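Local coordinates for protein COMB10 (Helicobacter pylori, PDB 2BHV) that probably acts as a VirB10-like periplasmic core subunit of the Com type IV secretion system, the apparatus associated with DNA uptake in this bacterium, at residues M47-L52 and V68-F73; L152-N157 and S220-S225; K84-I89 and S108-P113; T41-K46 and N227-F232. All coordinates share one frame; numbering follows the deposited sequence.

All four contacts lie on one large mixed beta sheet, consistent with the modified beta barrel of the VirB10 family. Across that sheet, strands 103-111, 87-94, 62-68, 48-52, 221-226 and 152-156 are successive neighbours, so interactions 3, 1 and 2 follow one another; centres of 3 and 1 are 10 Å apart, those of 1 and 2 are 9 Å apart. Interaction 4 pairs strands 41-42 and 229-231 at the sheet's other end, with its centre 14 to 16 Å from the rest. Along the chain, interaction 4 encloses 1, 3 and 2, in that order. The pairing of 41-46 with 227-232 thus joins parts of the chain some 180 residues apart, while interaction 2 lies beside a second subunit.

Interaction 1 of 4, residues M47-L52 and V68-F73; sequences MIPAFL and VESDIF
Ala50 and Val68 form a non-hydrogen-bonded antiparallel pair, with Ala50 CA and Val68 CA 4.3 Å apart and both side chains on the same face. The pair marks where strand 62-68, after running beside strand 48-52 in the main sheet, gives way to the loop that leads to strand 72-73.

One backbone hydrogen bond crosses the contact: Glu69 N donates to Pro49 O over 2.8 Å, with 157° at the hydrogen. Val68 CA approaches the same Pro49 O to 3.5 Å in a CA-H...O contact, so this carbonyl receives two adjacent residues of the departing chain.

Apolar packing gathers around Ile48. With chi1 at -56° placing CG1 beside the backbone N, the CG2 branch stands anti to that N and meets Val68 CG1 at 3.7 Å; the same Ile48 methyl lies 4.0 Å from Ile72 CD1, the two isoleucines crossing at about a right angle. Alongside, the Pro49 ring rests on the loop, Pro49 CG standing 3.7 Å from Ser70 OG.

The side chain of Glu69 makes two kinds of contact. Extended beyond CG, it brings OE1 to Arg221 NE of strand 221-226 in a salt bridge. The carboxylate plane is turned 76° from the Phe51 ring, and it is the aliphatic part that touches: Glu69 CG lies in the ring plane, at the edge, 3.7 Å from Phe51 CD2.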
# COMPACT_ATOMS: atom_id res chain seq x y z
N MET A 47 8.54 18.10 -27.44
CA MET A 47 9.21 17.61 -26.25
C MET A 47 10.43 18.47 -26.05
O MET A 47 11.40 18.33 -26.79
CB MET A 47 9.63 16.15 -26.43
CG MET A 47 8.52 15.19 -26.75
SD MET A 47 7.58 14.74 -25.29
CE MET A 47 6.16 15.79 -25.48
N ILE A 48 10.37 19.37 -25.08
CA ILE A 48 11.52 20.20 -24.73
C ILE A 48 12.35 19.48 -23.67
O ILE A 48 11.98 19.43 -22.50
CB ILE A 48 11.08 21.57 -24.19
CG1 ILE A 48 10.19 22.28 -25.20
CG2 ILE A 48 12.28 22.41 -23.84
CD1 ILE A 48 9.32 23.33 -24.57
N PRO A 49 13.49 18.92 -24.08
CA PRO A 49 14.29 18.18 -23.13
C PRO A 49 15.05 19.11 -22.18
O PRO A 49 15.63 20.11 -22.60
CB PRO A 49 15.26 17.41 -24.02
CG PRO A 49 15.39 18.27 -25.21
CD PRO A 49 14.10 18.95 -25.41
N ALA A 50 15.01 18.79 -20.89
CA ALA A 50 15.68 19.59 -19.89
C ALA A 50 16.15 18.70 -18.75
O ALA A 50 15.64 17.60 -18.56
CB ALA A 50 14.76 20.69 -19.38
N PHE A 51 17.13 19.19 -18.01
CA PHE A 51 17.56 18.54 -16.79
C PHE A 51 17.37 19.47 -15.60
O PHE A 51 17.46 20.69 -15.75
CB PHE A 51 19.01 18.05 -16.90
CG PHE A 51 20.04 19.15 -17.05
CD1 PHE A 51 20.63 19.73 -15.93
CD2 PHE A 51 20.46 19.56 -18.31
CE1 PHE A 51 21.59 20.73 -16.06
CE2 PHE A 51 21.41 20.56 -18.45
CZ PHE A 51 21.98 21.14 -17.33
N LEU A 52 17.09 18.88 -14.43
CA LEU A 52 16.83 19.66 -13.23
C LEU A 52 18.11 20.09 -12.56
O LEU A 52 18.98 19.26 -12.30
CB LEU A 52 16.02 18.85 -12.24
CG LEU A 52 14.63 18.38 -12.63
CD1 LEU A 52 14.01 17.64 -11.45
CD2 LEU A 52 13.73 19.54 -13.07
N VAL A 68 17.29 23.84 -20.42
CA VAL A 68 16.92 23.28 -21.71
C VAL A 68 18.15 22.72 -22.42
O VAL A 68 19.20 23.35 -22.44
CB VAL A 68 16.21 24.32 -22.60
CG1 VAL A 68 15.75 23.68 -23.89
CG2 VAL A 68 15.02 24.89 -21.88
N GLU A 69 18.02 21.53 -22.99
CA GLU A 69 19.18 20.79 -23.49
C GLU A 69 19.54 21.03 -24.95
O GLU A 69 20.63 20.65 -25.38
CB GLU A 69 19.03 19.30 -23.22
CG GLU A 69 19.12 18.97 -21.76
CD GLU A 69 19.13 17.50 -21.51
OE1 GLU A 69 20.08 16.82 -21.94
OE2 GLU A 69 18.18 17.01 -20.88
N SER A 70 18.65 21.65 -25.71
CA SER A 70 18.89 21.92 -27.14
C SER A 70 17.94 22.98 -27.66
O SER A 70 16.88 23.21 -27.07
CB SER A 70 18.71 20.64 -27.96
OG SER A 70 17.48 20.01 -27.66
N ASP A 71 18.32 23.63 -28.76
CA ASP A 71 17.50 24.66 -29.37
C ASP A 71 16.10 24.16 -29.71
O ASP A 71 15.94 23.06 -30.24
CB ASP A 71 18.15 25.19 -30.64
CG ASP A 71 19.39 26.00 -30.37
OD1 ASP A 71 19.46 26.67 -29.32
OD2 ASP A 71 20.30 25.96 -31.22
N ILE A 72 15.10 24.97 -29.39
CA ILE A 72 13.73 24.65 -29.74
C ILE A 72 13.26 25.58 -30.87
O ILE A 72 13.17 26.79 -30.69
CB ILE A 72 12.78 24.74 -28.52
CG1 ILE A 72 13.40 24.03 -27.31
CG2 ILE A 72 11.40 24.18 -28.87
CD1 ILE A 72 13.72 22.57 -27.53
N PHE A 73 13.00 24.99 -32.03
CA PHE A 73 12.65 25.74 -33.22
C PHE A 73 11.15 25.91 -33.32
O PHE A 73 10.40 25.05 -32.88
CB PHE A 73 13.16 25.01 -34.47
CG PHE A 73 14.65 25.08 -34.64
CD1 PHE A 73 15.24 26.20 -35.23
CD2 PHE A 73 15.46 24.03 -34.22
CE1 PHE A 73 16.61 26.27 -35.40
CE2 PHE A 73 16.84 24.09 -34.38
CZ PHE A 73 17.42 25.22 -34.97

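Interaction 2 of 4, residues L152-N157 and S220-S225; sequences LSTLTN and SRVFIS
Asn157 lies over Phe223 with its CB above one ring face, offset toward the rim; Asn157 CB is 4.0 Å from the centroid of the Phe223 ring and 25° off its normal, a CH-pi geometry. The torsion explains the reach: with CG anti to the backbone N (chi1 -167°), the amide follows CB across the ring, its plane 31° from that of the phenyl, and Asn157 OD1 comes to 3.4 Å from Phe223 CE2. The residue is anchored by Asn157 N donating to Arg221 O over 2.8 Å.

Beyond it, the antiparallel ladder is regular, with reciprocal backbone bonds between Leu155 and Phe223 and between Ser153 and Ser225. On the Phe223 face, Leu155 CD2 packs 3.8 Å from Ser225 CB. On the other, Thr154 CG2 meets Val222 CG2 at 3.8 Å, and Leu152 CD1 reaches Ile224 CG2 at 4.0 Å. Chi1 of Thr154 puts CG2 anti to the backbone N, toward Val222, while OG1, beside that N, hydrogen-bonds with Trp107 NE1 of strand 103-111.

Strand 221-226 has strand 48-52 on its far side, whereas 152-156 is outermost within its chain; there Thr154 and Thr156 form backbone hydrogen bonds with the second subunit, and Thr156 OG1 bonds to Met194 O of that subunit.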
# COMPACT_ATOMS: atom_id res chain seq x y z
N LEU A 152 1.80 23.25 -19.30
CA LEU A 152 2.99 22.49 -19.70
C LEU A 152 3.09 21.24 -18.83
O LEU A 152 3.10 21.33 -17.61
CB LEU A 152 4.25 23.31 -19.49
CG LEU A 152 4.69 24.54 -20.28
CD1 LEU A 152 5.01 24.23 -21.73
CD2 LEU A 152 3.73 25.71 -20.12
N SER A 153 3.17 20.09 -19.47
CA SER A 153 3.31 18.84 -18.75
C SER A 153 4.78 18.59 -18.51
O SER A 153 5.62 19.12 -19.23
CB SER A 153 2.72 17.71 -19.56
OG SER A 153 1.33 17.88 -19.70
N THR A 154 5.08 17.76 -17.51
CA THR A 154 6.45 17.38 -17.21
C THR A 154 6.58 15.88 -17.28
O THR A 154 6.03 15.18 -16.45
CB THR A 154 6.87 17.86 -15.83
OG1 THR A 154 6.48 19.23 -15.69
CG2 THR A 154 8.35 17.73 -15.64
N LEU A 155 7.31 15.42 -18.28
CA LEU A 155 7.46 13.99 -18.60
C LEU A 155 8.85 13.48 -18.28
O LEU A 155 9.79 14.27 -18.18
CB LEU A 155 7.15 13.77 -20.07
CG LEU A 155 5.71 13.83 -20.60
CD1 LEU A 155 4.70 14.53 -19.70
CD2 LEU A 155 5.68 14.45 -21.99
N THR A 156 9.00 12.16 -18.13
CA THR A 156 10.29 11.56 -17.81
C THR A 156 11.20 11.58 -18.99
O THR A 156 10.79 11.26 -20.13
CB THR A 156 10.22 10.09 -17.53
OG1 THR A 156 8.89 9.72 -17.18
CG2 THR A 156 11.21 9.73 -16.45
N ASN A 157 12.47 11.89 -18.72
CA ASN A 157 13.53 11.51 -19.61
C ASN A 157 14.64 10.82 -18.82
O ASN A 157 15.80 10.85 -19.21
CB ASN A 157 14.04 12.71 -20.36
CG ASN A 157 14.92 12.34 -21.53
OD1 ASN A 157 14.81 11.25 -22.09
ND2 ASN A 157 15.80 13.24 -21.90
N SER A 220 18.14 14.98 -12.73
CA SER A 220 17.06 14.24 -13.33
C SER A 220 16.77 14.85 -14.68
O SER A 220 16.82 16.06 -14.85
CB SER A 220 15.83 14.29 -12.45
OG SER A 220 15.99 13.49 -11.30
N ARG A 221 16.46 13.98 -15.64
CA ARG A 221 16.22 14.38 -17.01
C ARG A 221 14.74 14.34 -17.31
O ARG A 221 14.03 13.40 -16.96
CB ARG A 221 16.96 13.43 -17.93
CG ARG A 221 17.70 14.11 -19.07
CD ARG A 221 19.08 14.48 -18.63
NE ARG A 221 19.97 14.78 -19.75
CZ ARG A 221 21.15 14.19 -19.96
NH1 ARG A 221 21.59 13.24 -19.13
NH2 ARG A 221 21.89 14.54 -20.99
N VAL A 222 14.26 15.36 -18.02
CA VAL A 222 12.84 15.61 -18.14
C VAL A 222 12.45 16.11 -19.55
O VAL A 222 13.26 16.72 -20.23
CB VAL A 222 12.44 16.61 -17.03
CG1 VAL A 222 11.72 17.83 -17.57
CG2 VAL A 222 11.67 15.91 -15.91
N PHE A 223 11.23 15.82 -19.99
CA PHE A 223 10.65 16.52 -21.14
C PHE A 223 9.60 17.49 -20.65
O PHE A 223 8.68 17.10 -19.94
CB PHE A 223 9.99 15.56 -22.14
CG PHE A 223 10.94 14.68 -22.86
CD1 PHE A 223 11.83 15.21 -23.77
CD2 PHE A 223 10.95 13.32 -22.63
CE1 PHE A 223 12.72 14.40 -24.43
CE2 PHE A 223 11.85 12.51 -23.29
CZ PHE A 223 12.73 13.05 -24.19
N ILE A 224 9.75 18.76 -21.01
CA ILE A 224 8.69 19.72 -20.79
C ILE A 224 7.86 19.83 -22.07
O ILE A 224 8.41 20.09 -23.14
CB ILE A 224 9.25 21.08 -20.38
CG1 ILE A 224 9.98 20.95 -19.04
CG2 ILE A 224 8.12 22.11 -20.28
CD1 ILE A 224 10.76 22.18 -18.62
N SER A 225 6.55 19.60 -21.95
CA SER A 225 5.67 19.49 -23.10
C SER A 225 4.47 20.43 -23.02
O SER A 225 3.68 20.37 -22.08
CB SER A 225 5.20 18.05 -23.23
OG SER A 225 4.27 17.92 -24.29

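Interaction 3 of 4, residues K84-I89 and S108-P113; sequences KGSKVI and SRIITP
Ile89 CD1 sits over one face of the Arg109 guanidinium, centred on the group and 3.9 Å above its plane. The two side chains lie side by side and point the same way, the arginine extended from CG to NE, so the planar end is carried out level with the isoleucine tip. Outside this pair, the arginine also packs on Tyr91, Asn117 and Met119. The same methyl, Ile89 CD1, lies 3.6 Å from Ile111 CD1, so one methyl touches both Arg109 and Ile111, which share its face of the sheet. The opposite face holds Val88 and Ile110, which run alongside each other with Val88 CG1 4.0 Å from Ile110 CG1.

Backbone bonding is antiparallel. Lys87 and Ile111 exchange two bonds, and Ile89 N donates to Arg109 O over 2.7 Å at 175°. Here the ladder is broken by a classic beta bulge: Ser108 and Arg109 both face Ile89, whose O accepts from Ser108 N at 2.9 Å and, less closely, from Arg109 N at 3.3 Å. At the other end, Pro113 CG touches Lys84 O at 3.5 Å as the strands give way to loops.

The pairing joins the two arms of the hairpin 87-94 and 103-111; strand 62-68 flanks the first arm and strand 117-119 the second, within the same sheet.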
# COMPACT_ATOMS: atom_id res chain seq x y z
N LYS A 84 19.03 26.61 -26.58
CA LYS A 84 19.77 25.70 -25.73
C LYS A 84 20.40 26.46 -24.57
O LYS A 84 20.98 27.53 -24.76
CB LYS A 84 20.86 25.02 -26.54
CG LYS A 84 21.63 23.95 -25.80
CD LYS A 84 22.79 23.46 -26.64
CE LYS A 84 23.56 22.37 -25.94
NZ LYS A 84 24.88 22.20 -26.60
N GLY A 85 20.26 25.91 -23.37
CA GLY A 85 20.88 26.50 -22.20
C GLY A 85 19.98 27.45 -21.44
O GLY A 85 20.38 27.97 -20.39
N SER A 86 18.77 27.68 -21.94
CA SER A 86 17.79 28.50 -21.19
C SER A 86 17.43 27.85 -19.85
O SER A 86 17.34 26.62 -19.73
CB SER A 86 16.52 28.75 -21.99
OG SER A 86 16.79 28.99 -23.35
N LYS A 87 17.22 28.69 -18.85
CA LYS A 87 16.72 28.22 -17.59
C LYS A 87 15.19 28.24 -17.64
O LYS A 87 14.61 29.18 -18.18
CB LYS A 87 17.24 29.10 -16.46
CG LYS A 87 18.57 28.65 -15.84
CD LYS A 87 19.60 28.10 -16.86
CE LYS A 87 21.01 28.68 -16.65
NZ LYS A 87 21.47 28.71 -15.22
N VAL A 88 14.55 27.20 -17.12
CA VAL A 88 13.10 27.20 -16.93
C VAL A 88 12.81 27.23 -15.45
O VAL A 88 13.29 26.38 -14.70
CB VAL A 88 12.40 25.96 -17.55
CG1 VAL A 88 10.91 26.24 -17.74
CG2 VAL A 88 13.02 25.58 -18.88
N ILE A 89 12.02 28.20 -15.02
CA ILE A 89 11.71 28.33 -13.61
C ILE A 89 10.29 27.85 -13.36
O ILE A 89 9.34 28.32 -14.01
CB ILE A 89 11.91 29.77 -13.11
CG1 ILE A 89 13.35 30.19 -13.32
CG2 ILE A 89 11.54 29.89 -11.65
CD1 ILE A 89 13.55 31.69 -13.32
N SER A 108 6.62 28.57 -14.93
CA SER A 108 6.13 29.94 -14.98
C SER A 108 6.90 30.83 -15.94
O SER A 108 6.30 31.62 -16.66
CB SER A 108 6.07 30.57 -13.59
OG SER A 108 7.35 30.92 -13.14
N ARG A 109 8.23 30.74 -15.95
CA ARG A 109 9.00 31.49 -16.94
C ARG A 109 10.29 30.84 -17.41
O ARG A 109 10.87 30.01 -16.71
CB ARG A 109 9.23 32.95 -16.52
CG ARG A 109 10.23 33.19 -15.41
CD ARG A 109 10.19 34.68 -14.98
NE ARG A 109 11.14 35.01 -13.91
CZ ARG A 109 11.01 34.64 -12.63
NH1 ARG A 109 9.95 33.91 -12.23
NH2 ARG A 109 11.94 34.99 -11.73
N ILE A 110 10.69 31.21 -18.62
CA ILE A 110 11.93 30.75 -19.25
C ILE A 110 12.86 31.95 -19.41
O ILE A 110 12.45 32.98 -19.92
CB ILE A 110 11.66 30.16 -20.64
CG1 ILE A 110 10.67 28.99 -20.57
CG2 ILE A 110 12.96 29.72 -21.30
CD1 ILE A 110 9.99 28.67 -21.91
N ILE A 111 14.11 31.81 -18.97
CA ILE A 111 15.11 32.85 -19.15
C ILE A 111 16.18 32.38 -20.14
O ILE A 111 16.91 31.42 -19.86
CB ILE A 111 15.76 33.28 -17.82
CG1 ILE A 111 14.68 33.75 -16.83
CG2 ILE A 111 16.81 34.37 -18.05
CD1 ILE A 111 15.19 34.06 -15.43
N THR A 112 16.26 33.04 -21.30
CA THR A 112 17.24 32.65 -22.31
C THR A 112 18.65 33.06 -21.85
O THR A 112 18.81 33.92 -20.99
CB THR A 112 16.94 33.23 -23.73
OG1 THR A 112 17.22 34.65 -23.76
CG2 THR A 112 15.51 32.94 -24.17
N PRO A 113 19.68 32.42 -22.43
CA PRO A 113 21.04 32.73 -22.04
C PRO A 113 21.40 34.22 -22.25
O PRO A 113 22.26 34.77 -21.53
CB PRO A 113 21.88 31.85 -22.97
CG PRO A 113 20.96 30.74 -23.36
CD PRO A 113 19.63 31.39 -23.48

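Interaction 4 of 4, residues T41-K46 and N227-F232; sequences TITADK and NTDIFF
Ala44 N donates to Asp229 OD1 over 2.8 Å, nearly straight at 171° and meeting the oxygen nearly along its C-O axis. Asp229 can reach across because its CG stands anti to the carbonyl carbon, beside the backbone N (chi1 -62°); its carboxylate therefore supplies the acceptor just where the regular backbone pairing has stopped. Ala44 CB packs against the same oxygen, 3.6 Å from Asp229 OD1.

Next to this bond, Ile42 and Ile230 satisfy each other in both directions. Ile42 N donates to Ile230 O at 2.9 Å, and Ile230 N returns a bond to Ile42 O at 3.0 Å. Each carbonyl also receives a CA-H...O contact from a neighbouring residue, Thr41 CA for Ile230 O and Asp229 CA for Ile42 O. These are the bonds of a short antiparallel ribbon, strand 41-42 against 229-231, at one end of the main sheet. Segment 41-46 then leaves the ribbon through a type II beta turn from Thr43 to Lys46, closed by Lys46 N donating to Thr43 O over 3.0 Å.

Other polar groups look elsewhere. Thr41 OG1 bonds to Lys37 O while standing in the plane of the Phe231 ring, at its edge. Asn227 uses both ends of its amide, OD1 for Ser153 OG and ND2 for Leu150 O. On the side of 229-231 away from 41-42, toward the interior of the sheet, Asp229 and Phe231 have backbone hydrogen bonds with Leu245 and Glu243 of strand 239-245. The apolar counterpart is Ile42 CD1, 3.6 Å from Phe232 CE1.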
# COMPACT_ATOMS: atom_id res chain seq x y z
N THR A 41 5.77 29.77 -33.24
CA THR A 41 4.90 28.94 -32.43
C THR A 41 5.60 27.63 -32.10
O THR A 41 6.34 27.09 -32.93
CB THR A 41 3.57 28.65 -33.15
OG1 THR A 41 2.94 29.88 -33.50
CG2 THR A 41 2.63 27.84 -32.27
N ILE A 42 5.37 27.13 -30.90
CA ILE A 42 5.77 25.78 -30.57
C ILE A 42 4.52 24.93 -30.59
O ILE A 42 3.52 25.26 -29.95
CB ILE A 42 6.47 25.71 -29.21
CG1 ILE A 42 7.78 26.50 -29.25
CG2 ILE A 42 6.73 24.25 -28.81
CD1 ILE A 42 8.47 26.64 -27.90
N THR A 43 4.56 23.83 -31.34
CA THR A 43 3.43 22.94 -31.45
C THR A 43 3.18 22.21 -30.14
O THR A 43 4.12 21.80 -29.45
CB THR A 43 3.68 21.90 -32.54
OG1 THR A 43 3.97 22.57 -33.78
CG2 THR A 43 2.47 20.94 -32.71
N ALA A 44 1.90 22.03 -29.82
CA ALA A 44 1.49 21.14 -28.74
C ALA A 44 2.29 19.82 -28.77
O ALA A 44 2.55 19.25 -29.84
CB ALA A 44 -0.01 20.86 -28.82
N ASP A 45 2.70 19.37 -27.59
CA ASP A 45 3.45 18.13 -27.42
C ASP A 45 4.81 18.10 -28.12
O ASP A 45 5.33 17.01 -28.42
CB ASP A 45 2.60 16.92 -27.81
CG ASP A 45 1.21 16.97 -27.20
OD1 ASP A 45 1.11 16.94 -25.96
OD2 ASP A 45 0.23 17.02 -27.98
N LYS A 46 5.39 19.27 -28.39
CA LYS A 46 6.82 19.31 -28.63
C LYS A 46 7.44 18.82 -27.33
O LYS A 46 6.89 19.06 -26.25
CB LYS A 46 7.29 20.72 -28.94
CG LYS A 46 8.22 20.83 -30.17
CD LYS A 46 9.68 20.54 -29.84
CE LYS A 46 10.49 20.26 -31.11
NZ LYS A 46 10.41 21.38 -32.09
N ASN A 227 0.86 21.76 -23.52
CA ASN A 227 -0.44 21.16 -23.71
C ASN A 227 -1.26 21.91 -24.74
O ASN A 227 -2.38 21.51 -25.07
CB ASN A 227 -1.17 21.08 -22.39
CG ASN A 227 -0.57 20.06 -21.46
OD1 ASN A 227 -0.13 19.00 -21.89
ND2 ASN A 227 -0.54 20.38 -20.17
N THR A 228 -0.71 23.00 -25.24
CA THR A 228 -1.29 23.71 -26.36
C THR A 228 -0.20 24.33 -27.16
O THR A 228 0.92 24.45 -26.69
CB THR A 228 -2.17 24.88 -25.94
OG1 THR A 228 -2.61 24.71 -24.60
CG2 THR A 228 -3.39 24.97 -26.88
N ASP A 229 -0.53 24.74 -28.37
CA ASP A 229 0.36 25.57 -29.14
C ASP A 229 0.68 26.82 -28.31
O ASP A 229 -0.20 27.39 -27.67
CB ASP A 229 -0.29 25.95 -30.47
CG ASP A 229 -0.58 24.75 -31.34
OD1 ASP A 229 -0.07 23.65 -31.03
OD2 ASP A 229 -1.33 24.88 -32.31
N ILE A 230 1.96 27.20 -28.28
CA ILE A 230 2.36 28.42 -27.61
C ILE A 230 2.99 29.40 -28.60
O ILE A 230 4.00 29.09 -29.24
CB ILE A 230 3.38 28.18 -26.48
CG1 ILE A 230 2.95 27.02 -25.58
CG2 ILE A 230 3.56 29.45 -25.67
CD1 ILE A 230 4.01 26.61 -24.57
N PHE A 231 2.39 30.58 -28.72
CA PHE A 231 2.90 31.60 -29.61
C PHE A 231 3.78 32.56 -28.84
O PHE A 231 3.41 33.05 -27.78
CB PHE A 231 1.76 32.36 -30.29
CG PHE A 231 2.23 33.55 -31.07
CD1 PHE A 231 2.92 33.39 -32.26
CD2 PHE A 231 2.01 34.84 -30.58
CE1 PHE A 231 3.37 34.49 -32.97
CE2 PHE A 231 2.46 35.94 -31.28
CZ PHE A 231 3.14 35.77 -32.48
N PHE A 232 4.96 32.82 -29.41
CA PHE A 232 5.96 33.67 -28.78
C PHE A 232 6.06 34.99 -29.56
O PHE A 232 6.70 35.04 -30.62
CB PHE A 232 7.34 32.99 -28.82
CG PHE A 232 7.50 31.86 -27.84
CD1 PHE A 232 6.68 30.74 -27.90
CD2 PHE A 232 8.50 31.90 -26.88
CE1 PHE A 232 6.83 29.69 -26.99
CE2 PHE A 232 8.66 30.85 -25.97
CZ PHE A 232 7.82 29.75 -26.03